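Local atomic coordinates of acetyl-CoA hydrolase/transferase family protein (PDB entry 2NVV), a protein that probably transfers coenzyme A between acetyl-CoA and a carboxylate such as acetate, or hydrolyses that thioester, and binds zinc ions. Residues D413-E416 against H417-K420; S336-P339 against E340-R343; K434-R437 against E438-H441; T365-S368 against G369-M373; P407-A410 against H411-H414. All blocks are in the same frame, centred on the assembly; numbering follows the deposited sequence.

Interaction 1. Residues D413-E416 against H417-K420; sequences DHSE and HSVK. With ZN (zinc ion), chain G; ZN (zinc ion), chain H.
Glu416 and His417, neighbours in sequence, grip one zinc ion between them while the Glu416 chain runs alongside the ring it shares the metal with. Its CG sits over the centre of one ring face, 3.7 Å from the centroid of His417, a CH-pi contact made as the two side chains run the same way. Carboxylate and imidazole planes are turned 53° apart, and both reach the metal: Glu416 OE1 is 2.5 Å from the zinc and His417 NE2 2.1 Å from it. In Glu416, chi1 of 54° places CG between backbone N and carbonyl carbon and over the ring, and the extended chain beyond carries OE1 to the zinc. The backbone beside them turns tightly on Ser415. Ser415 O takes the N-H of Val419 at 3.0 Å, almost end-on. Ser418 N reaches Ser415 O at 2.7 Å from above the carbonyl plane. Ser415 OG, at the edge of the His417 ring, accepts from His417 N. Val419 CG2 packs on His414 CB. Asp413 binds the other zinc through OD1. Since, together with a water, His411 and Asp413 of the second subunit complete the site of Glu416 and His417, the metals join the subunits; Arg439 on Glu416 OE2 and Asp102 of the second subunit on His417 ND1 would probably favour a charged carboxylate and a neutral imidazole with NE2 bare for zinc.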
loop_
_atom_site.group_PDB
_atom_site.type_symbol
_atom_site.label_atom_id
_atom_site.label_comp_id
_atom_site.label_asym_id
_atom_site.label_seq_id
_atom_site.Cartn_x
_atom_site.Cartn_y
_atom_site.Cartn_z
ATOM N N ASP A 413 -0.752 10.251 3.162
ATOM C CA ASP A 413 0.093 9.509 2.237
ATOM C C ASP A 413 0.263 8.071 2.728
ATOM O O ASP A 413 0.356 7.139 1.920
ATOM C CB ASP A 413 1.451 10.188 2.082
ATOM C CG ASP A 413 1.382 11.396 1.186
ATOM O OD1 ASP A 413 0.797 11.271 0.094
ATOM O OD2 ASP A 413 1.909 12.466 1.559
ATOM N N HIS A 414 0.296 7.888 4.048
ATOM C CA HIS A 414 0.421 6.551 4.637
ATOM C C HIS A 414 -0.606 6.422 5.751
ATOM O O HIS A 414 -0.775 7.342 6.537
ATOM C CB HIS A 414 1.843 6.341 5.155
ATOM C CG HIS A 414 2.893 6.663 4.138
ATOM N ND1 HIS A 414 3.411 7.932 3.980
ATOM C CD2 HIS A 414 3.447 5.907 3.162
ATOM C CE1 HIS A 414 4.237 7.945 2.950
ATOM N NE2 HIS A 414 4.276 6.729 2.436
ATOM N N SER A 415 -1.298 5.289 5.808
ATOM C CA SER A 415 -2.335 5.084 6.804
ATOM C C SER A 415 -1.931 4.295 8.050
ATOM O O SER A 415 -0.880 3.637 8.089
ATOM C CB SER A 415 -3.536 4.391 6.174
ATOM O OG SER A 415 -3.337 2.994 6.130
ATOM N N GLU A 416 -2.802 4.369 9.056
ATOM C CA GLU A 416 -2.629 3.690 10.332
ATOM C C GLU A 416 -2.323 2.207 10.156
ATOM O O GLU A 416 -1.700 1.588 11.015
ATOM C CB GLU A 416 -3.906 3.843 11.167
ATOM C CG GLU A 416 -5.181 3.401 10.449
ATOM C CD GLU A 416 -6.389 3.367 11.372
ATOM O OE1 GLU A 416 -7.532 3.233 10.877
ATOM O OE2 GLU A 416 -6.195 3.468 12.598
ATOM N N HIS A 417 -2.771 1.645 9.040
ATOM C CA HIS A 417 -2.578 0.229 8.745
ATOM C C HIS A 417 -1.197 -0.079 8.194
ATOM O O HIS A 417 -0.810 -1.237 8.098
ATOM C CB HIS A 417 -3.621 -0.237 7.728
ATOM C CG HIS A 417 -5.022 0.128 8.097
ATOM N ND1 HIS A 417 -5.689 -0.455 9.152
ATOM C CD2 HIS A 417 -5.860 1.063 7.592
ATOM C CE1 HIS A 417 -6.877 0.105 9.287
ATOM N NE2 HIS A 417 -7.005 1.030 8.351
ATOM N N SER A 418 -0.454 0.959 7.835
ATOM C CA SER A 418 0.861 0.760 7.258
ATOM C C SER A 418 2.003 1.281 8.106
ATOM O O SER A 418 3.108 0.759 8.038
ATOM C CB SER A 418 0.916 1.412 5.870
ATOM O OG SER A 418 -0.003 0.810 4.977
ATOM N N VAL A 419 1.743 2.314 8.897
ATOM C CA VAL A 419 2.774 2.896 9.747
ATOM C C VAL A 419 2.902 2.094 11.046
ATOM O O VAL A 419 1.973 2.042 11.854
ATOM C CB VAL A 419 2.438 4.363 10.067
ATOM C CG1 VAL A 419 3.605 5.012 10.770
ATOM C CG2 VAL A 419 2.093 5.106 8.786
ATOM N N LYS A 420 4.060 1.477 11.247
ATOM C CA LYS A 420 4.291 0.657 12.436
ATOM C C LYS A 420 5.006 1.345 13.590
ATOM O O LYS A 420 4.708 1.076 14.759
ATOM C CB LYS A 420 5.073 -0.599 12.055
ATOM C CG LYS A 420 4.473 -1.369 10.884
ATOM C CD LYS A 420 3.018 -1.710 11.124
ATOM C CE LYS A 420 2.413 -2.442 9.935
ATOM N NZ LYS A 420 0.999 -2.803 10.205
HETATM ZN ZN ZN G . -8.275 2.650 8.524
HETATM ZN ZN ZN H . -0.680 12.014 -1.760
HETATM O O HOH W 1 -6.716 4.177 7.518
HETATM O O HOH W 2 -1.953 10.426 -0.984
HETATM O O HOH W 3 0.992 13.556 -2.497
#

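Interaction 2. Residues S336-P339 against E340-R343; sequences SNNP and EIVR
Asn338 bends back over the start of the helix that follows it, and its amide meets the backbone of Glu340. OD1 accepts from Glu340 N at 2.8 Å, with the donor tilted 19° from the carbonyl plane, which closes an Asx turn; ND2 bonds to Glu334 O, so both ends of the amide are held. With CG anti to the backbone N (chi1 -160°), the amide runs alongside the Glu340 side chain, the two flat groups turned 84° apart. The tight part of the contact is gathered on Asn338: its backbone O takes a nearly straight bond from Val342 N at 2.8 Å, CG2 of Val342 lies against the same oxygen, and CB meets Ile341 CG1 at 3.6 Å. One residue on, Arg343 N bonds to Pro339 O at 3.0 Å. Proline suits the first helical position, where no backbone N-H has to find an acceptor and the ring restricts phi to a helical value. The looser side lies toward Asn337, which comes no nearer than 4.2 Å, from its carbonyl C to Val342 CG2. Its side chain turns away, OD1 accepting from Ser336 OG and ND2 bonding to Glu284, the predicted thioester-forming glutamate. Outward on the helix, Glu340 pairs with Arg344, and Arg343 reaches Ser106 of the second subunit. This is the classic N-cap, an asparagine followed by proline, here opening helix 339-345 right beside the presumed active site.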
loop_
_atom_site.group_PDB
_atom_site.type_symbol
_atom_site.label_atom_id
_atom_site.label_comp_id
_atom_site.label_asym_id
_atom_site.label_seq_id
_atom_site.Cartn_x
_atom_site.Cartn_y
_atom_site.Cartn_z
ATOM N N SER A 336 14.407 -1.973 -7.483
ATOM C CA SER A 336 14.896 -1.420 -6.227
ATOM C C SER A 336 13.760 -1.122 -5.230
ATOM O O SER A 336 13.959 -1.180 -4.014
ATOM C CB SER A 336 15.715 -0.144 -6.486
ATOM O OG SER A 336 14.901 0.930 -6.924
ATOM N N ASN A 337 12.575 -0.819 -5.749
ATOM C CA ASN A 337 11.415 -0.490 -4.915
ATOM C C ASN A 337 10.310 -1.525 -5.010
ATOM O O ASN A 337 9.187 -1.262 -4.610
ATOM C CB ASN A 337 10.817 0.857 -5.347
ATOM C CG ASN A 337 11.771 2.011 -5.167
ATOM O OD1 ASN A 337 12.984 1.871 -5.339
ATOM N ND2 ASN A 337 11.225 3.168 -4.832
ATOM N N ASN A 338 10.622 -2.705 -5.516
ATOM C CA ASN A 338 9.593 -3.716 -5.695
ATOM C C ASN A 338 8.994 -4.325 -4.429
ATOM O O ASN A 338 9.704 -4.840 -3.574
ATOM C CB ASN A 338 10.118 -4.830 -6.603
ATOM C CG ASN A 338 9.001 -5.651 -7.215
ATOM O OD1 ASN A 338 8.376 -6.472 -6.543
ATOM N ND2 ASN A 338 8.731 -5.419 -8.488
ATOM N N PRO A 339 7.661 -4.264 -4.299
ATOM C CA PRO A 339 6.933 -4.810 -3.149
ATOM C C PRO A 339 7.298 -6.270 -2.893
ATOM O O PRO A 339 7.516 -6.678 -1.760
ATOM C CB PRO A 339 5.473 -4.641 -3.565
ATOM C CG PRO A 339 5.507 -3.354 -4.367
ATOM C CD PRO A 339 6.748 -3.537 -5.209
ATOM N N GLU A 340 7.366 -7.054 -3.962
ATOM C CA GLU A 340 7.721 -8.473 -3.877
ATOM C C GLU A 340 9.095 -8.667 -3.217
ATOM O O GLU A 340 9.241 -9.462 -2.287
ATOM C CB GLU A 340 7.735 -9.086 -5.283
ATOM C CG GLU A 340 8.067 -10.569 -5.344
ATOM C CD GLU A 340 8.084 -11.126 -6.765
ATOM O OE1 GLU A 340 7.185 -10.793 -7.558
ATOM O OE2 GLU A 340 8.992 -11.914 -7.089
ATOM N N ILE A 341 10.095 -7.936 -3.699
ATOM C CA ILE A 341 11.444 -8.042 -3.153
ATOM C C ILE A 341 11.536 -7.507 -1.729
ATOM O O ILE A 341 12.131 -8.139 -0.852
ATOM C CB ILE A 341 12.478 -7.258 -3.993
ATOM C CG1 ILE A 341 12.285 -7.515 -5.495
ATOM C CG2 ILE A 341 13.879 -7.663 -3.563
ATOM C CD1 ILE A 341 11.960 -8.946 -5.847
ATOM N N VAL A 342 10.957 -6.329 -1.517
ATOM C CA VAL A 342 10.964 -5.679 -0.219
ATOM C C VAL A 342 10.403 -6.593 0.874
ATOM O O VAL A 342 11.045 -6.821 1.901
ATOM C CB VAL A 342 10.151 -4.362 -0.269
ATOM C CG1 VAL A 342 10.064 -3.730 1.100
ATOM C CG2 VAL A 342 10.807 -3.387 -1.229
ATOM N N ARG A 343 9.206 -7.122 0.639
ATOM C CA ARG A 343 8.561 -8.004 1.604
ATOM C C ARG A 343 9.260 -9.352 1.769
ATOM O O ARG A 343 9.345 -9.877 2.873
ATOM C CB ARG A 343 7.099 -8.219 1.214
ATOM C CG ARG A 343 6.313 -9.054 2.210
ATOM C CD ARG A 343 4.832 -8.735 2.169
ATOM N NE ARG A 343 4.051 -9.835 2.710
ATOM C CZ ARG A 343 2.737 -9.808 2.895
ATOM N NH1 ARG A 343 2.041 -8.720 2.596
ATOM N NH2 ARG A 343 2.111 -10.895 3.341
#

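Interaction 3. Residues K434-R437 against E438-H441; sequences KNPR and ERAH
Glu438 turns back along the first turn of its helix to cross the Asn435 side chain at about a right angle, and OE1 takes the backbone N-H of Asn435 at 2.9 Å. The bond is almost straight (174°) and comes to the anti side of the carboxylate. The aliphatic start of Lys434 also passes it slantwise, CB against Glu438 CB at 3.9 Å. Arg439 approaches from a different direction. Its CG is wedged between its own backbone N and carbonyl carbon (chi1 78°), and with a further bend at chi3 the guanidinium folds back flat over the peptide that joins Asn435 to Pro436. From there NH1 donates to Lys434 O at 3.0 Å and NH2 lies 3.6 Å from Pro436 CG, while NH2 also carries a salt bridge to the zinc ligand Glu416; a long cation with several N-H groups suits both tasks. Arg437 O is held twice by His441, through its backbone N and through ND1, each at 3.2 Å and from opposite faces of the carbonyl plane. Main-chain bonds from Arg439 N to Asn435 O and from Ala440 N to Pro436 O begin the helix. Glu438 OE2 turns to Ser99 of the second subunit. A glutamate in the third helical position bonded to the N-cap backbone N is one half of a capping box; proline in the first, needing no N-H partner, also suits the start of helix 436-446.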
loop_
_atom_site.group_PDB
_atom_site.type_symbol
_atom_site.label_atom_id
_atom_site.label_comp_id
_atom_site.label_asym_id
_atom_site.label_seq_id
_atom_site.Cartn_x
_atom_site.Cartn_y
_atom_site.Cartn_z
ATOM N N LYS A 434 -1.852 -1.821 18.649
ATOM C CA LYS A 434 -2.621 -0.792 19.341
ATOM C C LYS A 434 -3.762 -0.220 18.525
ATOM O O LYS A 434 -3.667 -0.109 17.302
ATOM C CB LYS A 434 -1.689 0.344 19.772
ATOM C CG LYS A 434 -0.804 -0.042 20.929
ATOM C CD LYS A 434 0.297 0.966 21.176
ATOM C CE LYS A 434 1.100 0.555 22.413
ATOM N NZ LYS A 434 2.328 1.365 22.598
ATOM N N ASN A 435 -4.847 0.128 19.201
ATOM C CA ASN A 435 -5.994 0.712 18.524
ATOM C C ASN A 435 -5.721 2.213 18.438
ATOM O O ASN A 435 -4.674 2.674 18.899
ATOM C CB ASN A 435 -7.295 0.416 19.299
ATOM C CG ASN A 435 -7.364 1.122 20.635
ATOM O OD1 ASN A 435 -8.365 1.033 21.331
ATOM N ND2 ASN A 435 -6.305 1.825 20.995
ATOM N N PRO A 436 -6.650 2.993 17.857
ATOM C CA PRO A 436 -6.430 4.440 17.740
ATOM C C PRO A 436 -6.074 5.192 19.021
ATOM O O PRO A 436 -5.080 5.921 19.062
ATOM C CB PRO A 436 -7.726 4.926 17.099
ATOM C CG PRO A 436 -8.069 3.768 16.192
ATOM C CD PRO A 436 -7.842 2.579 17.091
ATOM N N ARG A 437 -6.874 5.009 20.071
ATOM C CA ARG A 437 -6.628 5.691 21.334
ATOM C C ARG A 437 -5.310 5.313 21.993
ATOM O O ARG A 437 -4.610 6.173 22.540
ATOM C CB ARG A 437 -7.771 5.431 22.309
ATOM C CG ARG A 437 -8.983 6.295 22.047
ATOM C CD ARG A 437 -10.092 6.042 23.054
ATOM N NE ARG A 437 -11.247 6.883 22.764
ATOM C CZ ARG A 437 -11.292 8.192 22.999
ATOM N NH1 ARG A 437 -12.387 8.884 22.694
ATOM N NH2 ARG A 437 -10.253 8.808 23.557
ATOM N N GLU A 438 -4.971 4.032 21.946
ATOM C CA GLU A 438 -3.729 3.562 22.550
ATOM C C GLU A 438 -2.496 4.066 21.808
ATOM O O GLU A 438 -1.479 4.381 22.413
ATOM C CB GLU A 438 -3.721 2.028 22.608
ATOM C CG GLU A 438 -4.890 1.473 23.399
ATOM C CD GLU A 438 -5.130 0.001 23.145
ATOM O OE1 GLU A 438 -4.898 -0.455 22.002
ATOM O OE2 GLU A 438 -5.572 -0.702 24.085
ATOM N N ARG A 439 -2.583 4.167 20.489
ATOM C CA ARG A 439 -1.420 4.640 19.752
ATOM C C ARG A 439 -1.299 6.176 19.812
ATOM O O ARG A 439 -0.214 6.728 19.645
ATOM C CB ARG A 439 -1.439 4.090 18.310
ATOM C CG ARG A 439 -2.352 4.766 17.332
ATOM C CD ARG A 439 -2.119 4.166 15.945
ATOM N NE ARG A 439 -2.835 2.911 15.765
ATOM C CZ ARG A 439 -4.068 2.830 15.269
ATOM N NH1 ARG A 439 -4.660 1.642 15.137
ATOM N NH2 ARG A 439 -4.703 3.937 14.887
ATOM N N ALA A 440 -2.408 6.854 20.088
ATOM C CA ALA A 440 -2.384 8.308 20.220
ATOM C C ALA A 440 -1.662 8.665 21.526
ATOM O O ALA A 440 -0.830 9.568 21.565
ATOM C CB ALA A 440 -3.808 8.869 20.232
ATOM N N HIS A 441 -1.978 7.953 22.602
ATOM C CA HIS A 441 -1.314 8.229 23.868
ATOM C C HIS A 441 0.158 7.873 23.809
ATOM O O HIS A 441 0.994 8.544 24.406
ATOM C CB HIS A 441 -1.995 7.483 25.008
ATOM C CG HIS A 441 -3.211 8.182 25.525
ATOM N ND1 HIS A 441 -4.489 7.720 25.301
ATOM C CD2 HIS A 441 -3.342 9.330 26.232
ATOM C CE1 HIS A 441 -5.357 8.551 25.851
ATOM N NE2 HIS A 441 -4.686 9.535 26.422
#

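Interaction 4. Residues T365-S368 against G369-M373; sequences THVS and GTRMM
A beta hairpin carries this contact: strand 362-367 turns through a type II turn, His366 to Gly369, and returns as strand 371-372, with a classic bulge where Thr370 and Arg371 both face Val367. Val367 is held through both its backbone N and its backbone O. Its N donates to Arg371 O at 2.9 Å, and its O accepts two N-H groups, that of Thr370 at 3.1 Å from above the carbonyl plane and that of Arg371 at 3.2 Å within it. The turn itself is closed more weakly, by Gly369 N to His366 O; glycine suits this place because the backbone there has positive phi. His366 and Met372, modelled as selenomethionine, form the non-hydrogen-bonded pair and share a face. The bent Met372 chain brings CE to 3.4 Å from His366 CE1, with SE obliquely off the ring. His366 ND1 points in its own ring plane at Thr365 OG1, 3.1 Å away, which fixes the ring; OG1 is also bonded to the zinc ligand Asp413, a second-shell role for which a short hydroxyl side chain is well fitted. On the other face Val367 and Arg371 run side by side: bent at chi3, the arginine lays NH2 3.7 Å from Val367 CB. Strand 371-372 is an outer strand of a four-stranded mixed sheet within the chain. Asn94 of helix 87-94 touches Arg371 and Met372, the His366 ring stacks on His411, and Gln467 of the second subunit packs on His366 and Met372.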
loop_
_atom_site.group_PDB
_atom_site.type_symbol
_atom_site.label_atom_id
_atom_site.label_comp_id
_atom_site.label_asym_id
_atom_site.label_seq_id
_atom_site.Cartn_x
_atom_site.Cartn_y
_atom_site.Cartn_z
ATOM N N THR A 365 3.985 14.755 1.712
ATOM C CA THR A 365 3.990 15.518 0.476
ATOM C C THR A 365 3.354 16.912 0.460
ATOM O O THR A 365 3.879 17.811 -0.195
ATOM C CB THR A 365 3.330 14.694 -0.656
ATOM O OG1 THR A 365 2.045 14.238 -0.220
ATOM C CG2 THR A 365 4.170 13.496 -1.017
ATOM N N HIS A 366 2.233 17.109 1.151
ATOM C CA HIS A 366 1.562 18.410 1.111
ATOM C C HIS A 366 1.673 19.287 2.341
ATOM O O HIS A 366 1.288 18.883 3.427
ATOM C CB HIS A 366 0.075 18.230 0.794
ATOM C CG HIS A 366 -0.195 17.798 -0.614
ATOM N ND1 HIS A 366 0.291 16.618 -1.138
ATOM C CD2 HIS A 366 -0.907 18.386 -1.606
ATOM C CE1 HIS A 366 -0.111 16.498 -2.391
ATOM N NE2 HIS A 366 -0.838 17.557 -2.701
ATOM N N VAL A 367 2.187 20.499 2.165
ATOM C CA VAL A 367 2.300 21.440 3.270
ATOM C C VAL A 367 0.896 22.017 3.473
ATOM O O VAL A 367 0.270 22.496 2.528
ATOM C CB VAL A 367 3.299 22.586 2.947
ATOM C CG1 VAL A 367 3.304 23.621 4.084
ATOM C CG2 VAL A 367 4.699 22.018 2.755
ATOM N N SER A 368 0.393 21.947 4.700
ATOM C CA SER A 368 -0.948 22.438 5.003
ATOM C C SER A 368 -1.999 21.749 4.144
ATOM O O SER A 368 -3.102 22.255 3.970
ATOM C CB SER A 368 -1.015 23.948 4.800
ATOM O OG SER A 368 -0.287 24.612 5.814
ATOM N N GLY A 369 -1.635 20.595 3.601
ATOM C CA GLY A 369 -2.553 19.812 2.786
ATOM C C GLY A 369 -2.825 20.296 1.371
ATOM O O GLY A 369 -3.618 19.684 0.651
ATOM N N THR A 370 -2.166 21.373 0.954
ATOM C CA THR A 370 -2.400 21.905 -0.383
ATOM C C THR A 370 -1.142 22.077 -1.232
ATOM O O THR A 370 -1.145 21.775 -2.426
ATOM C CB THR A 370 -3.104 23.278 -0.311
ATOM O OG1 THR A 370 -2.280 24.194 0.426
ATOM C CG2 THR A 370 -4.458 23.154 0.374
ATOM N N ARG A 371 -0.068 22.571 -0.627
ATOM C CA ARG A 371 1.159 22.799 -1.373
ATOM C C ARG A 371 2.038 21.581 -1.562
ATOM O O ARG A 371 2.609 21.071 -0.602
ATOM C CB ARG A 371 1.981 23.896 -0.717
ATOM C CG ARG A 371 1.498 25.304 -1.017
ATOM C CD ARG A 371 2.626 26.293 -0.706
ATOM N NE ARG A 371 3.921 25.691 -1.048
ATOM C CZ ARG A 371 4.842 25.319 -0.159
ATOM N NH1 ARG A 371 5.977 24.763 -0.575
ATOM N NH2 ARG A 371 4.641 25.526 1.142
HETATM N N MSE A 372 2.168 21.131 -2.809
HETATM C CA MSE A 372 3.003 19.980 -3.099
HETATM C C MSE A 372 4.432 20.244 -2.677
HETATM O O MSE A 372 4.938 21.365 -2.748
HETATM C CB MSE A 372 2.976 19.625 -4.592
HETATM C CG MSE A 372 3.984 18.538 -5.009
HETATM SE SE MSE A 372 3.863 16.822 -4.050
HETATM C CE MSE A 372 2.262 16.116 -4.823
HETATM N N MSE A 373 5.074 19.176 -2.246
HETATM C CA MSE A 373 6.441 19.204 -1.791
HETATM C C MSE A 373 7.351 18.620 -2.870
HETATM O O MSE A 373 7.939 19.347 -3.663
HETATM C CB MSE A 373 6.515 18.384 -0.514
HETATM C CG MSE A 373 6.965 19.187 0.629
HETATM SE SE MSE A 373 8.732 19.589 0.085
HETATM C CE MSE A 373 9.696 18.915 1.665
#

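Interaction 5. Residues P407-A410 against H411-H414; sequences PMVA and HHDH. With ZN (zinc ion), chain H.
Val409 pushes one methyl onto the flat of the His412 imidazole: CG2 stands over the ring centre, 3.3 Å from the centroid and 10° off the normal, a CH-pi contact suited to a branched apolar side chain. Met408, modelled as selenomethionine, comes at the ring's edge instead, its chain about at right angles to His412 and CG 3.8 Å from NE2. The ring also stacks on His412 of the second subunit. Ahead of it, His411 binds the zinc through NE2 at 2.3 Å; with CG anti to its backbone N (chi1 -175°), this rotamer carries the ring to the metal. A water fixes its other nitrogen, accepting from His411 ND1 at 2.6 Å and donating to Ala410 O at 3.1 Å, so that ND1 carries the proton and NE2 faces zinc. Asp413, two waters, and Glu416 and His417 of the second subunit fill the remaining positions. Further out, Glu355 and Asp357 accept from the backbone N atoms of Ala410 and Val409, respectively. The loop runs from strand 405-406 toward strand 421-424, with Pro407 against helices 453-459 and 477-484, Ala410 also touching the latter, and His411 lying on Thr365 of strand 362-367.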
loop_
_atom_site.group_PDB
_atom_site.type_symbol
_atom_site.label_atom_id
_atom_site.label_comp_id
_atom_site.label_asym_id
_atom_site.label_seq_id
_atom_site.Cartn_x
_atom_site.Cartn_y
_atom_site.Cartn_z
ATOM N N PRO A 407 -3.683 16.728 15.150
ATOM C CA PRO A 407 -4.861 15.884 15.383
ATOM C C PRO A 407 -5.128 14.985 14.176
ATOM O O PRO A 407 -5.361 13.785 14.325
ATOM C CB PRO A 407 -5.975 16.905 15.601
ATOM C CG PRO A 407 -5.247 18.056 16.249
ATOM C CD PRO A 407 -3.978 18.144 15.439
HETATM N N MSE A 408 -5.101 15.585 12.985
HETATM C CA MSE A 408 -5.302 14.868 11.729
HETATM C C MSE A 408 -4.371 15.469 10.688
HETATM O O MSE A 408 -4.228 16.687 10.626
HETATM C CB MSE A 408 -6.742 15.003 11.240
HETATM C CG MSE A 408 -7.060 14.109 10.051
HETATM SE SE MSE A 408 -8.749 14.515 9.155
HETATM C CE MSE A 408 -9.985 13.476 10.236
ATOM N N VAL A 409 -3.723 14.620 9.885
ATOM C CA VAL A 409 -2.817 15.120 8.850
ATOM C C VAL A 409 -3.633 15.779 7.726
ATOM O O VAL A 409 -4.647 15.234 7.282
ATOM C CB VAL A 409 -1.913 13.989 8.248
ATOM C CG1 VAL A 409 -0.883 13.539 9.263
ATOM C CG2 VAL A 409 -2.748 12.819 7.807
ATOM N N ALA A 410 -3.182 16.955 7.285
ATOM C CA ALA A 410 -3.846 17.708 6.228
ATOM C C ALA A 410 -3.807 16.985 4.884
ATOM O O ALA A 410 -4.474 17.392 3.935
ATOM C CB ALA A 410 -3.217 19.084 6.096
ATOM N N HIS A 411 -3.020 15.916 4.814
ATOM C CA HIS A 411 -2.894 15.123 3.598
ATOM C C HIS A 411 -2.398 13.744 3.985
ATOM O O HIS A 411 -1.350 13.620 4.609
ATOM C CB HIS A 411 -1.894 15.755 2.633
ATOM C CG HIS A 411 -1.809 15.052 1.317
ATOM N ND1 HIS A 411 -2.792 15.156 0.357
ATOM C CD2 HIS A 411 -0.881 14.204 0.815
ATOM C CE1 HIS A 411 -2.473 14.403 -0.681
ATOM N NE2 HIS A 411 -1.319 13.814 -0.427
ATOM N N HIS A 412 -3.146 12.709 3.616
ATOM C CA HIS A 412 -2.766 11.343 3.947
ATOM C C HIS A 412 -1.986 10.630 2.845
ATOM O O HIS A 412 -2.487 10.422 1.745
ATOM C CB HIS A 412 -4.006 10.511 4.283
ATOM C CG HIS A 412 -4.745 10.969 5.503
ATOM N ND1 HIS A 412 -4.943 10.158 6.604
ATOM C CD2 HIS A 412 -5.345 12.147 5.791
ATOM C CE1 HIS A 412 -5.633 10.818 7.517
ATOM N NE2 HIS A 412 -5.890 12.027 7.050
ATOM N N ASP A 413 -0.752 10.251 3.162
ATOM C CA ASP A 413 0.093 9.509 2.237
ATOM C C ASP A 413 0.263 8.071 2.728
ATOM O O ASP A 413 0.356 7.139 1.920
ATOM C CB ASP A 413 1.451 10.188 2.082
ATOM C CG ASP A 413 1.382 11.396 1.186
ATOM O OD1 ASP A 413 0.797 11.271 0.094
ATOM O OD2 ASP A 413 1.909 12.466 1.559
ATOM N N HIS A 414 0.296 7.888 4.048
ATOM C CA HIS A 414 0.421 6.551 4.637
ATOM C C HIS A 414 -0.606 6.422 5.751
ATOM O O HIS A 414 -0.775 7.342 6.537
ATOM C CB HIS A 414 1.843 6.341 5.155
ATOM C CG HIS A 414 2.893 6.663 4.138
ATOM N ND1 HIS A 414 3.411 7.932 3.980
ATOM C CD2 HIS A 414 3.447 5.907 3.162
ATOM C CE1 HIS A 414 4.237 7.945 2.950
ATOM N NE2 HIS A 414 4.276 6.729 2.436
HETATM ZN ZN ZN H . -0.680 12.014 -1.760
HETATM O O HOH W 4 -4.678 16.893 0.857
HETATM O O HOH W 2 -1.953 10.426 -0.984
HETATM O O HOH W 3 0.992 13.556 -2.497
#

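From the N terminus interactions 2, 4, 5, 1 and 3 follow in that order, 5 and 1 overlapping and none crossing; each closes only a local turn. Interaction 2 starts helix 339-345, its nearest atoms about 10 Å from interaction 1. Interaction 4 closes the hairpin of strands 362-367 and 371-372. Interactions 5 and 1 then share Asp413 and His414 in the long loop between strands 405-406 and 421-424, so one begins where the other ends, and interaction 3 opens helix 436-446. Thr365 of interaction 4 meets Asp413, and Arg439 of interaction 3 meets Glu416, tying hairpin and helix to the zinc-binding loop. All five touch the second subunit.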